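PDB 6FCG: glycoside hydrolase, GH17 family from Formosa sp. Hel1_33_131, which probably hydrolyses internal beta-1,3-glucosidic bonds of laminarin, the storage glucan of microalgae, as an endo-laminarinase. Local coordinates for residues E105-N108 and N112-M115; Q222-D227 and A289-S294; H246-H249 and F254-V257. One frame throughout, in Å; residues are numbered along the deposited sequence.

Contact 1: residues E105-N108 and N112-M115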
loop_
_atom_site.group_PDB
_atom_site.type_symbol
_atom_site.label_atom_id
_atom_site.label_comp_id
_atom_site.label_asym_id
_atom_site.label_seq_id
_atom_site.Cartn_x
_atom_site.Cartn_y
_atom_site.Cartn_z
ATOM N N GLU A 105 56.576 0.155 6.657
ATOM C CA GLU A 105 57.112 -1.158 7.018
ATOM C C GLU A 105 57.240 -2.099 5.820
ATOM O O GLU A 105 58.276 -2.750 5.655
ATOM C CB GLU A 105 56.286 -1.839 8.101
ATOM C CG GLU A 105 56.551 -1.300 9.502
ATOM C CD GLU A 105 55.835 -2.099 10.587
ATOM O OE1 GLU A 105 55.506 -1.508 11.636
ATOM O OE2 GLU A 105 55.592 -3.321 10.393
ATOM N N LEU A 106 56.209 -2.163 4.973
ATOM C CA LEU A 106 56.262 -3.032 3.797
ATOM C C LEU A 106 57.315 -2.616 2.761
ATOM O O LEU A 106 57.865 -3.466 2.087
ATOM C CB LEU A 106 54.918 -3.154 3.089
ATOM C CG LEU A 106 53.751 -3.767 3.833
ATOM C CD1 LEU A 106 52.442 -3.289 3.261
ATOM C CD2 LEU A 106 53.769 -5.295 3.823
ATOM N N LYS A 107 57.572 -1.322 2.632
ATOM C CA LYS A 107 58.631 -0.838 1.749
ATOM C C LYS A 107 60.052 -1.143 2.292
ATOM O O LYS A 107 60.966 -1.355 1.504
ATOM C CB LYS A 107 58.484 0.673 1.452
ATOM C CG LYS A 107 57.177 1.017 0.765
ATOM C CD LYS A 107 57.035 2.442 0.260
ATOM C CE LYS A 107 58.279 3.121 -0.257
ATOM N NZ LYS A 107 57.876 4.329 -1.014
ATOM N N ASN A 108 60.214 -1.182 3.614
ATOM C CA ASN A 108 61.467 -1.628 4.215
ATOM C C ASN A 108 61.679 -3.130 4.068
ATOM O O ASN A 108 62.812 -3.548 3.893
ATOM C CB ASN A 108 61.538 -1.272 5.690
ATOM C CG ASN A 108 61.471 0.228 5.944
ATOM O OD1 ASN A 108 61.819 1.016 5.101
ATOM N ND2 ASN A 108 61.050 0.623 7.153
ATOM N N ASN A 112 60.834 -3.491 -3.758
ATOM C CA ASN A 112 59.894 -3.301 -4.906
ATOM C C ASN A 112 58.455 -2.980 -4.564
ATOM O O ASN A 112 57.669 -2.697 -5.471
ATOM C CB ASN A 112 59.906 -4.517 -5.841
ATOM C CG ASN A 112 61.231 -4.692 -6.528
ATOM O OD1 ASN A 112 61.720 -5.811 -6.593
ATOM N ND2 ASN A 112 61.866 -3.604 -6.965
ATOM N N PHE A 113 58.101 -3.040 -3.285
ATOM C CA PHE A 113 56.762 -2.667 -2.871
ATOM C C PHE A 113 56.569 -1.180 -3.101
ATOM O O PHE A 113 57.429 -0.384 -2.744
ATOM C CB PHE A 113 56.480 -3.025 -1.401
ATOM C CG PHE A 113 55.024 -2.920 -1.034
ATOM C CD1 PHE A 113 54.159 -3.983 -1.256
ATOM C CD2 PHE A 113 54.509 -1.731 -0.516
ATOM C CE1 PHE A 113 52.815 -3.876 -0.939
ATOM C CE2 PHE A 113 53.173 -1.617 -0.200
ATOM C CZ PHE A 113 52.322 -2.689 -0.406
ATOM N N GLU A 114 55.407 -0.834 -3.647
ATOM C CA GLU A 114 55.096 0.513 -4.107
ATOM C C GLU A 114 53.596 0.753 -3.820
ATOM O O GLU A 114 52.745 -0.012 -4.268
ATOM C CB GLU A 114 55.407 0.577 -5.595
ATOM C CG GLU A 114 55.511 1.957 -6.213
ATOM C CD GLU A 114 55.653 1.934 -7.748
ATOM O OE1 GLU A 114 55.319 0.904 -8.414
ATOM O OE2 GLU A 114 56.114 2.964 -8.313
ATOM N N MET A 115 53.283 1.722 -2.961
ATOM C CA MET A 115 51.900 2.129 -2.713
ATOM C C MET A 115 51.924 3.604 -2.410
ATOM O O MET A 115 52.707 4.038 -1.568
ATOM C CB MET A 115 51.266 1.364 -1.537
ATOM C CG MET A 115 49.756 1.571 -1.401
ATOM S SD MET A 115 48.790 0.859 -2.748
ATOM C CE MET A 115 48.965 -0.885 -2.399
#
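Leu106 and Lys107, neighbours on the last turns of helix 95-109, both pack against the ring of Phe113, which follows the helix in the connection to strand 116-121. Leu106 is the first to meet it. Its CB lies over one face of the ring, 4.0 Å from the centroid of Phe113 and 16° off the ring normal, a CH-pi contact displaced a little toward the rim. The isobutyl end continues across the same ring, and Leu106 CD1 comes to 3.7 Å from Phe113 CZ, so branch and stem together follow the ring from CG to its far end. Phe113 reaches this place because its CG stands anti to the backbone N (chi1 -168°), which sends the ring along the flank of the helix.

Lys107 comes next and uses its aliphatic stem. CG sits near the ring plane, at the edge, 4.0 Å from Phe113 CD2, and the same CG lies 3.8 Å from the carbonyl O of Phe113. The chain crosses the phenyl group at about a right angle and then bends at chi3, and its ammonium group forms a salt bridge with Asp159. With Leu106 over one face and Lys107 at the edge, rotation of the buried ring is probably restricted.

The arrangement is an alpha-to-beta connection of the barrel, in which a residue shortly after the helix packs back on it. Leu106 also touches Lys72, Met75 and Lys76 of helix 68-80, and His79 of that helix stacks on Phe113, which places the ring between two successive helices just ahead of strand 116-121.

Contact 2: residues Q222-D227 and A289-S294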
loop_
_atom_site.group_PDB
_atom_site.type_symbol
_atom_site.label_atom_id
_atom_site.label_comp_id
_atom_site.label_asym_id
_atom_site.label_seq_id
_atom_site.Cartn_x
_atom_site.Cartn_y
_atom_site.Cartn_z
ATOM N N GLN A 222 23.118 27.069 -9.302
ATOM C CA GLN A 222 23.245 27.624 -7.957
ATOM C C GLN A 222 24.674 27.583 -7.430
ATOM O O GLN A 222 25.090 28.460 -6.661
ATOM C CB GLN A 222 22.337 26.816 -7.034
ATOM C CG GLN A 222 22.293 27.274 -5.604
ATOM C CD GLN A 222 21.540 26.303 -4.703
ATOM O OE1 GLN A 222 20.540 25.704 -5.118
ATOM N NE2 GLN A 222 21.947 26.225 -3.442
ATOM N N TYR A 223 25.395 26.520 -7.782
ATOM C CA TYR A 223 26.799 26.345 -7.370
ATOM C C TYR A 223 27.762 27.314 -8.095
ATOM O O TYR A 223 28.838 27.600 -7.567
ATOM C CB TYR A 223 27.265 24.899 -7.605
ATOM C CG TYR A 223 26.672 23.837 -6.703
ATOM C CD1 TYR A 223 27.258 23.527 -5.495
ATOM C CD2 TYR A 223 25.517 23.123 -7.070
ATOM C CE1 TYR A 223 26.711 22.544 -4.667
ATOM C CE2 TYR A 223 24.988 22.134 -6.266
ATOM C CZ TYR A 223 25.587 21.843 -5.068
ATOM O OH TYR A 223 25.068 20.873 -4.264
ATOM N N HIS A 224 27.367 27.862 -9.253
ATOM C CA HIS A 224 28.258 28.736 -10.046
ATOM C C HIS A 224 28.510 30.118 -9.441
ATOM O O HIS A 224 28.049 31.115 -9.977
ATOM C CB HIS A 224 27.727 28.927 -11.466
ATOM C CG HIS A 224 27.561 27.658 -12.222
ATOM N ND1 HIS A 224 26.807 27.576 -13.374
ATOM C CD2 HIS A 224 27.995 26.402 -11.960
ATOM C CE1 HIS A 224 26.819 26.328 -13.811
ATOM N NE2 HIS A 224 27.533 25.594 -12.969
ATOM N N VAL A 225 29.291 30.171 -8.369
ATOM C CA VAL A 225 29.588 31.410 -7.650
ATOM C C VAL A 225 31.074 31.745 -7.833
ATOM O O VAL A 225 31.892 30.891 -8.225
ATOM C CB VAL A 225 29.148 31.347 -6.151
ATOM C CG1 VAL A 225 27.667 30.986 -6.038
ATOM C CG2 VAL A 225 29.954 30.352 -5.329
ATOM N N GLU A 226 31.418 32.995 -7.578
ATOM C CA GLU A 226 32.797 33.450 -7.692
ATOM C C GLU A 226 33.794 32.563 -6.912
ATOM O O GLU A 226 34.827 32.177 -7.482
ATOM C CB GLU A 226 32.848 34.922 -7.235
ATOM C CG GLU A 226 34.222 35.614 -7.002
ATOM C CD GLU A 226 34.663 36.614 -8.064
ATOM O OE1 GLU A 226 33.947 36.854 -9.061
ATOM O OE2 GLU A 226 35.778 37.165 -7.893
ATOM N N ASP A 227 33.481 32.227 -5.650
ATOM C CA ASP A 227 34.399 31.412 -4.831
ATOM C C ASP A 227 34.740 30.049 -5.441
ATOM O O ASP A 227 35.868 29.594 -5.315
ATOM C CB ASP A 227 33.905 31.267 -3.396
ATOM C CG ASP A 227 34.046 32.559 -2.589
ATOM O OD1 ASP A 227 34.989 33.338 -2.839
ATOM O OD2 ASP A 227 33.216 32.809 -1.695
ATOM N N ALA A 289 33.862 19.015 -16.922
ATOM C CA ALA A 289 34.826 19.467 -17.932
ATOM C C ALA A 289 34.300 20.637 -18.778
ATOM O O ALA A 289 35.037 21.570 -19.050
ATOM C CB ALA A 289 35.252 18.317 -18.845
ATOM N N SER A 290 33.033 20.574 -19.179
ATOM C CA SER A 290 32.364 21.680 -19.883
ATOM C C SER A 290 32.294 22.955 -19.081
ATOM O O SER A 290 32.489 24.050 -19.617
ATOM C CB SER A 290 30.949 21.298 -20.271
ATOM O OG SER A 290 30.993 20.386 -21.329
ATOM N N TYR A 291 32.008 22.823 -17.796
ATOM C CA TYR A 291 31.911 24.000 -16.950
ATOM C C TYR A 291 33.252 24.734 -16.826
ATOM O O TYR A 291 33.286 25.965 -16.945
ATOM C CB TYR A 291 31.313 23.684 -15.558
ATOM C CG TYR A 291 31.137 24.960 -14.758
ATOM C CD1 TYR A 291 30.235 25.938 -15.178
ATOM C CD2 TYR A 291 31.902 25.208 -13.635
ATOM C CE1 TYR A 291 30.094 27.121 -14.478
ATOM C CE2 TYR A 291 31.767 26.384 -12.932
ATOM C CZ TYR A 291 30.865 27.339 -13.360
ATOM O OH TYR A 291 30.754 28.504 -12.656
ATOM N N ILE A 292 34.341 23.999 -16.613
ATOM C CA ILE A 292 35.661 24.640 -16.424
ATOM C C ILE A 292 36.132 25.228 -17.759
ATOM O O ILE A 292 36.676 26.323 -17.787
ATOM C CB ILE A 292 36.744 23.793 -15.691
ATOM C CG1 ILE A 292 37.317 22.696 -16.608
ATOM C CG2 ILE A 292 36.197 23.286 -14.332
ATOM C CD1 ILE A 292 38.154 21.611 -15.953
ATOM N N LYS A 293 35.829 24.551 -18.868
ATOM C CA LYS A 293 36.102 25.093 -20.203
ATOM C C LYS A 293 35.394 26.435 -20.415
ATOM O O LYS A 293 36.003 27.366 -20.916
ATOM C CB LYS A 293 35.692 24.109 -21.307
ATOM C CG LYS A 293 36.264 24.472 -22.669
ATOM C CD LYS A 293 35.739 23.566 -23.774
ATOM C CE LYS A 293 36.541 23.775 -25.052
ATOM N NZ LYS A 293 35.910 23.086 -26.208
ATOM N N SER A 294 34.135 26.537 -19.989
ATOM C CA SER A 294 33.368 27.800 -20.076
ATOM C C SER A 294 33.976 28.939 -19.242
ATOM O O SER A 294 33.791 30.084 -19.567
ATOM C CB SER A 294 31.898 27.584 -19.677
ATOM O OG SER A 294 31.695 27.730 -18.274
#
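An offset aromatic stack joins the inverse gamma turn centred on His224, just ahead of helix 226-234, to the last turns of the long helix 266-294. His224 and Tyr291 make the whole contact. Their ring centroids are 3.9 Å apart and the planes are inclined by only 15°, so the rings lie nearly flat on one another. Tyr291 CE1 is above the centre of the imidazole, 3.3 Å from His224 NE2, whereas His224 CD2 lies toward the rim of the phenol, 3.3 Å from Tyr291 CZ. The side chains run past each other in opposite directions, which brings the phenol oxygen back over the root of the histidine: Tyr291 OH is 3.3 Å from His224 CB. A chi1 of -176° turns the Tyr291 side chain away from its own backbone N, carrying the ring out to the turn.

The carbonyl of Tyr291 accepts a bond from the hydroxyl of Ser294, with OG to O at 2.7 Å, close to the end of the helix. Nearby, Ser290 packs on Asn135 of a neighbouring subunit.

Since His224 NE2 is hydrogen-bonded to the carbonyl O of Gly217, the imidazole is held by that bond as well as by the stack over its face. That nitrogen would then carry a proton, and the electron-rich phenol could help to stabilise any positive charge on the ring.

Contact 3: residues H246-H249 and F254-V257; sequences HDTH and FWGV
Segment 246-249 is part of the short helix 244-250, and the chain turns back after it so that the irregular residues 254-256 pass along its side. The backbones come nearest at Thr248 and Trp255, whose CA atoms are 5.7 Å apart, while Gly256 leads away into strand 257-258, which begins at Val257.

Thr248 carries most of the contact. Its methyl, CG2, rests on one face of the indole, 3.5 Å from the centroid of the Trp255 five-membered ring and 17° off the normal, a CH-pi contact. The nearest carbon is Trp255 CD2, at 3.4 Å from Thr248 CG2. The two side chains run alongside each other in the same direction. With OG1 set between the backbone N and the carbonyl carbon (chi1 65°), the methyl is left to meet the indole while the hydroxyl bonds to Met245 O and to the hydroxyl of Ser321. The carbonyl of Ser321 in turn accepts the indole N-H, so one residue is bound to both partners.

Phe254 lies beside the indole and also meets the helix. Its CE2 lies 3.8 Å from Asp247 CB, with the backbone carbon of Asp247 at the ring edge, and its CZ is 3.8 Å from Thr248 CG2.

Helix 266-294 backs this turn: Tyr280 stacks on Phe254 and bonds to OD2 of Asp247, and Met274 touches Trp255. Pro420 and Pro421, from the C-terminal part of the chain, touch Trp255 beside the small parallel pairing of strands 257-258 and 422-423.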
loop_
_atom_site.group_PDB
_atom_site.type_symbol
_atom_site.label_atom_id
_atom_site.label_comp_id
_atom_site.label_asym_id
_atom_site.label_seq_id
_atom_site.Cartn_x
_atom_site.Cartn_y
_atom_site.Cartn_z
ATOM N N HIS A 246 23.168 5.155 -6.977
ATOM C CA HIS A 246 22.225 5.926 -6.182
ATOM C C HIS A 246 21.119 6.531 -7.020
ATOM O O HIS A 246 19.988 6.578 -6.578
ATOM C CB HIS A 246 22.955 7.004 -5.381
ATOM C CG HIS A 246 23.735 6.442 -4.244
ATOM N ND1 HIS A 246 25.113 6.448 -4.196
ATOM C CD2 HIS A 246 23.326 5.800 -3.131
ATOM C CE1 HIS A 246 25.517 5.864 -3.081
ATOM N NE2 HIS A 246 24.449 5.464 -2.418
ATOM N N ASP A 247 21.460 7.020 -8.205
ATOM C CA ASP A 247 20.479 7.625 -9.064
ATOM C C ASP A 247 19.501 6.626 -9.673
ATOM O O ASP A 247 18.401 7.025 -10.044
ATOM C CB ASP A 247 21.146 8.531 -10.115
ATOM C CG ASP A 247 21.661 9.846 -9.518
ATOM O OD1 ASP A 247 21.261 10.205 -8.392
ATOM O OD2 ASP A 247 22.442 10.560 -10.183
ATOM N N THR A 248 19.797 5.328 -9.669
ATOM C CA THR A 248 18.743 4.328 -9.993
ATOM C C THR A 248 17.470 4.461 -9.116
ATOM O O THR A 248 16.393 3.972 -9.502
ATOM C CB THR A 248 19.182 2.867 -9.882
ATOM O OG1 THR A 248 19.503 2.538 -8.521
ATOM C CG2 THR A 248 20.344 2.600 -10.785
ATOM N N HIS A 249 17.601 5.115 -7.953
ATOM C CA HIS A 249 16.445 5.545 -7.181
ATOM C C HIS A 249 16.128 7.049 -7.291
ATOM O O HIS A 249 14.995 7.411 -7.565
ATOM C CB HIS A 249 16.670 5.200 -5.742
ATOM C CG HIS A 249 15.530 5.578 -4.864
ATOM N ND1 HIS A 249 15.521 6.739 -4.119
ATOM C CD2 HIS A 249 14.357 4.955 -4.609
ATOM C CE1 HIS A 249 14.393 6.807 -3.432
ATOM N NE2 HIS A 249 13.673 5.735 -3.708
ATOM N N PHE A 254 17.319 7.022 -16.600
ATOM C CA PHE A 254 18.301 6.217 -17.368
ATOM C C PHE A 254 18.255 4.712 -17.078
ATOM O O PHE A 254 18.888 3.917 -17.767
ATOM C CB PHE A 254 19.732 6.736 -17.054
ATOM C CG PHE A 254 20.259 6.282 -15.718
ATOM C CD1 PHE A 254 20.948 5.074 -15.605
ATOM C CD2 PHE A 254 20.021 7.019 -14.564
ATOM C CE1 PHE A 254 21.407 4.631 -14.378
ATOM C CE2 PHE A 254 20.476 6.571 -13.329
ATOM C CZ PHE A 254 21.172 5.379 -13.240
ATOM N N TRP A 255 17.545 4.325 -16.024
ATOM C CA TRP A 255 17.651 2.972 -15.462
ATOM C C TRP A 255 16.403 2.149 -15.764
ATOM O O TRP A 255 15.298 2.513 -15.360
ATOM C CB TRP A 255 17.838 3.076 -13.948
ATOM C CG TRP A 255 17.927 1.772 -13.241
ATOM C CD1 TRP A 255 17.027 1.274 -12.361
ATOM C CD2 TRP A 255 18.954 0.813 -13.357
ATOM N NE1 TRP A 255 17.425 0.064 -11.934
ATOM C CE2 TRP A 255 18.613 -0.248 -12.533
ATOM C CE3 TRP A 255 20.127 0.738 -14.094
ATOM C CZ2 TRP A 255 19.414 -1.387 -12.404
ATOM C CZ3 TRP A 255 20.920 -0.383 -13.971
ATOM C CH2 TRP A 255 20.559 -1.431 -13.142
ATOM N N GLY A 256 16.595 1.053 -16.477
ATOM C CA GLY A 256 15.539 0.111 -16.729
ATOM C C GLY A 256 15.783 -0.768 -17.932
ATOM O O GLY A 256 16.869 -0.785 -18.510
ATOM N N VAL A 257 14.759 -1.556 -18.248
ATOM C CA VAL A 257 14.660 -2.282 -19.513
ATOM C C VAL A 257 13.552 -1.560 -20.262
ATOM O O VAL A 257 12.415 -1.488 -19.768
ATOM C CB VAL A 257 14.311 -3.761 -19.275
ATOM C CG1 VAL A 257 14.226 -4.513 -20.586
ATOM C CG2 VAL A 257 15.365 -4.403 -18.393
#

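Overall arrangement
The three contacts lie within the TIM-barrel-like domain of this GH17 enzyme. Contact 1 comes first and closes before the others begin; it joins helix 95-109 to the approach of strand 116-121, the third strand of the parallel sheet. Contact 3 is nested within the loop closed by contact 2, and both involve helix 266-294, which supplies one segment of contact 2 and packs against contact 3 farther back. Their centres are about 27 Å apart, with nearest atoms about 12 Å apart. Contact 1 is about 40 Å from contact 2 and 42 Å from contact 3, centre to centre, and lies across the chain's centre from contact 3. They are separate packing sites at the fold's periphery.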